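Local coordinates for OsmC-like protein (Jannaschia sp., PDB 3CJE), which probably detoxifies organic hydroperoxides, reducing them with a pair of reactive cysteines as in other members of its family, at residues Phe66-Thr71 / Val94-Trp100. Sequence-based numbering, arbitrary orientation. Where two conformers were deposited one is given.
Sequences FIAGLT and VECRVVW
I67, C96 and V98 form the middle of a buried helix-on-sheet contact of the OsmC-like fold, where helix 62-81 packs on a face of the antiparallel five-stranded sheet. The short axes of 66-71 and 94-100 come within 9.2 Å, with 139° between their N-to-C directions; no hydrogen bond joins them, and the packing is mainly apolar. On the strand, alternate residues V94, C96, V98 and W100 turn to the helix, while E95 and R97 point away from it. I67 reaches toward the strand with CG1 anti to its backbone N (chi1 -162°); its side chain and that of V98 run past each other in opposite directions, with I67 CD1 3.8 Å from V98 CG2 and 3.7 Å from C96 O. C96 was modelled in two conformers; in the given one, its SG also touches I67 CG1 and L70 CD2. Toward W100 the contact becomes aromatic and reaches the dimer interface. F66 CE2 comes within 3.8 Å of W100 CZ2, near the indole plane at its edge, while V98 CG1 lies above one indole face, toward its rim. W100 NE1 is hydrogen-bonded to T147 of the second subunit, whose F143 ring meets the indole edge-to-face. At the other end, T71 CG2 packs near V94 CG1. The T71 hydroxyl is turned back to its own helix: OG1 donates to I67 O at 2.8 Å, on the opposite face of that carbonyl's plane from T71 N, and rests 3.4 Å from C96 CB.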
loop_
_atom_site.group_PDB
_atom_site.type_symbol
_atom_site.label_atom_id
_atom_site.label_comp_id
_atom_site.label_asym_id
_atom_site.label_seq_id
_atom_site.Cartn_x
_atom_site.Cartn_y
_atom_site.Cartn_z
ATOM N N PHE A 66 -3.186 2.223 -1.915
ATOM C CA PHE A 66 -2.493 1.873 -0.670
ATOM C C PHE A 66 -3.471 1.671 0.497
ATOM O O PHE A 66 -3.433 0.663 1.188
ATOM C CB PHE A 66 -1.487 2.965 -0.291
ATOM C CG PHE A 66 -0.921 2.780 1.068
ATOM C CD1 PHE A 66 -0.012 1.768 1.337
ATOM C CD2 PHE A 66 -1.375 3.561 2.140
ATOM C CE1 PHE A 66 0.487 1.597 2.640
ATOM C CE2 PHE A 66 -0.859 3.375 3.442
ATOM C CZ PHE A 66 0.050 2.384 3.669
ATOM N N ILE A 67 -4.332 2.661 0.757
ATOM C CA ILE A 67 -5.214 2.578 1.931
ATOM C C ILE A 67 -6.244 1.449 1.780
ATOM O O ILE A 67 -6.574 0.776 2.746
ATOM C CB ILE A 67 -5.857 3.921 2.317
ATOM C CG1 ILE A 67 -6.381 3.870 3.766
ATOM C CG2 ILE A 67 -6.901 4.379 1.317
ATOM C CD1 ILE A 67 -6.842 5.204 4.338
ATOM N N ALA A 68 -6.723 1.227 0.547
ATOM C CA ALA A 68 -7.613 0.093 0.251
ATOM C C ALA A 68 -6.885 -1.233 0.529
ATOM O O ALA A 68 -7.449 -2.136 1.126
ATOM C CB ALA A 68 -8.131 0.133 -1.175
ATOM N N GLY A 69 -5.639 -1.337 0.101
ATOM C CA GLY A 69 -4.820 -2.515 0.364
ATOM C C GLY A 69 -4.661 -2.792 1.831
ATOM O O GLY A 69 -4.816 -3.905 2.303
ATOM N N LEU A 70 -4.338 -1.750 2.596
ATOM C CA LEU A 70 -4.135 -1.905 4.045
ATOM C C LEU A 70 -5.422 -2.354 4.699
ATOM O O LEU A 70 -5.420 -3.303 5.453
ATOM C CB LEU A 70 -3.686 -0.578 4.619
ATOM C CG LEU A 70 -3.524 -0.590 6.138
ATOM C CD1 LEU A 70 -2.582 -1.718 6.695
ATOM C CD2 LEU A 70 -3.112 0.808 6.610
ATOM N N THR A 71 -6.535 -1.687 4.370
ATOM C CA THR A 71 -7.839 -2.003 4.982
ATOM C C THR A 71 -8.250 -3.434 4.607
ATOM O O THR A 71 -8.689 -4.222 5.462
ATOM C CB THR A 71 -8.894 -0.971 4.574
ATOM O OG1 THR A 71 -8.373 0.351 4.857
ATOM C CG2 THR A 71 -10.206 -1.189 5.318
ATOM N N VAL A 94 -14.508 -2.153 8.906
ATOM C CA VAL A 94 -13.225 -1.619 9.321
ATOM C C VAL A 94 -13.050 -0.242 8.749
ATOM O O VAL A 94 -13.213 -0.064 7.536
ATOM C CB VAL A 94 -12.049 -2.526 8.909
ATOM C CG1 VAL A 94 -10.663 -1.861 9.221
ATOM C CG2 VAL A 94 -12.204 -3.903 9.592
ATOM N N GLU A 95 -12.726 0.716 9.613
ATOM C CA GLU A 95 -12.550 2.124 9.214
ATOM C C GLU A 95 -11.080 2.460 9.418
ATOM O O GLU A 95 -10.530 2.227 10.488
ATOM C CB GLU A 95 -13.417 3.041 10.083
ATOM C CG GLU A 95 -14.935 2.723 10.054
ATOM C CD GLU A 95 -15.850 3.545 11.050
ATOM O OE1 GLU A 95 -15.799 3.365 12.305
ATOM O OE2 GLU A 95 -16.675 4.346 10.540
ATOM N N CYS A 96 -10.431 3.003 8.400
ATOM C CA CYS A 96 -9.002 3.312 8.451
ATOM C C CYS A 96 -8.798 4.773 8.035
ATOM O O CYS A 96 -9.413 5.238 7.052
ATOM C CB CYS A 96 -8.244 2.394 7.514
ATOM S SG CYS A 96 -6.491 2.758 7.367
ATOM N N ARG A 97 -7.956 5.489 8.786
ATOM C CA ARG A 97 -7.606 6.864 8.479
ATOM C C ARG A 97 -6.105 6.981 8.509
ATOM O O ARG A 97 -5.447 6.551 9.480
ATOM C CB ARG A 97 -8.220 7.844 9.486
ATOM C CG ARG A 97 -7.887 9.282 9.188
ATOM C CD ARG A 97 -8.691 10.171 10.132
ATOM N NE ARG A 97 -8.443 11.577 9.932
ATOM C CZ ARG A 97 -7.567 12.293 10.621
ATOM N NH1 ARG A 97 -6.804 11.746 11.578
ATOM N NH2 ARG A 97 -7.448 13.584 10.340
ATOM N N VAL A 98 -5.536 7.496 7.430
ATOM C CA VAL A 98 -4.103 7.691 7.334
ATOM C C VAL A 98 -3.825 9.168 7.000
ATOM O O VAL A 98 -4.459 9.740 6.117
ATOM C CB VAL A 98 -3.438 6.761 6.295
ATOM C CG1 VAL A 98 -1.898 6.926 6.315
ATOM C CG2 VAL A 98 -3.820 5.277 6.568
ATOM N N VAL A 99 -2.875 9.758 7.706
ATOM C CA VAL A 99 -2.473 11.142 7.559
ATOM C C VAL A 99 -0.980 11.173 7.247
ATOM O O VAL A 99 -0.175 10.561 7.947
ATOM C CB VAL A 99 -2.744 12.000 8.809
ATOM C CG1 VAL A 99 -2.366 13.467 8.540
ATOM C CG2 VAL A 99 -4.209 11.835 9.228
ATOM N N TRP A 100 -0.634 11.917 6.195
ATOM C CA TRP A 100 0.729 12.243 5.854
ATOM C C TRP A 100 0.901 13.750 5.851
ATOM O O TRP A 100 -0.063 14.487 5.790
ATOM C CB TRP A 100 1.084 11.767 4.438
ATOM C CG TRP A 100 1.046 10.287 4.167
ATOM C CD1 TRP A 100 2.100 9.408 4.264
ATOM C CD2 TRP A 100 -0.069 9.524 3.737
ATOM N NE1 TRP A 100 1.696 8.147 3.910
ATOM C CE2 TRP A 100 0.368 8.168 3.604
ATOM C CE3 TRP A 100 -1.425 9.823 3.471
ATOM C CZ2 TRP A 100 -0.472 7.155 3.134
ATOM C CZ3 TRP A 100 -2.265 8.806 3.070
ATOM C CH2 TRP A 100 -1.790 7.475 2.890
#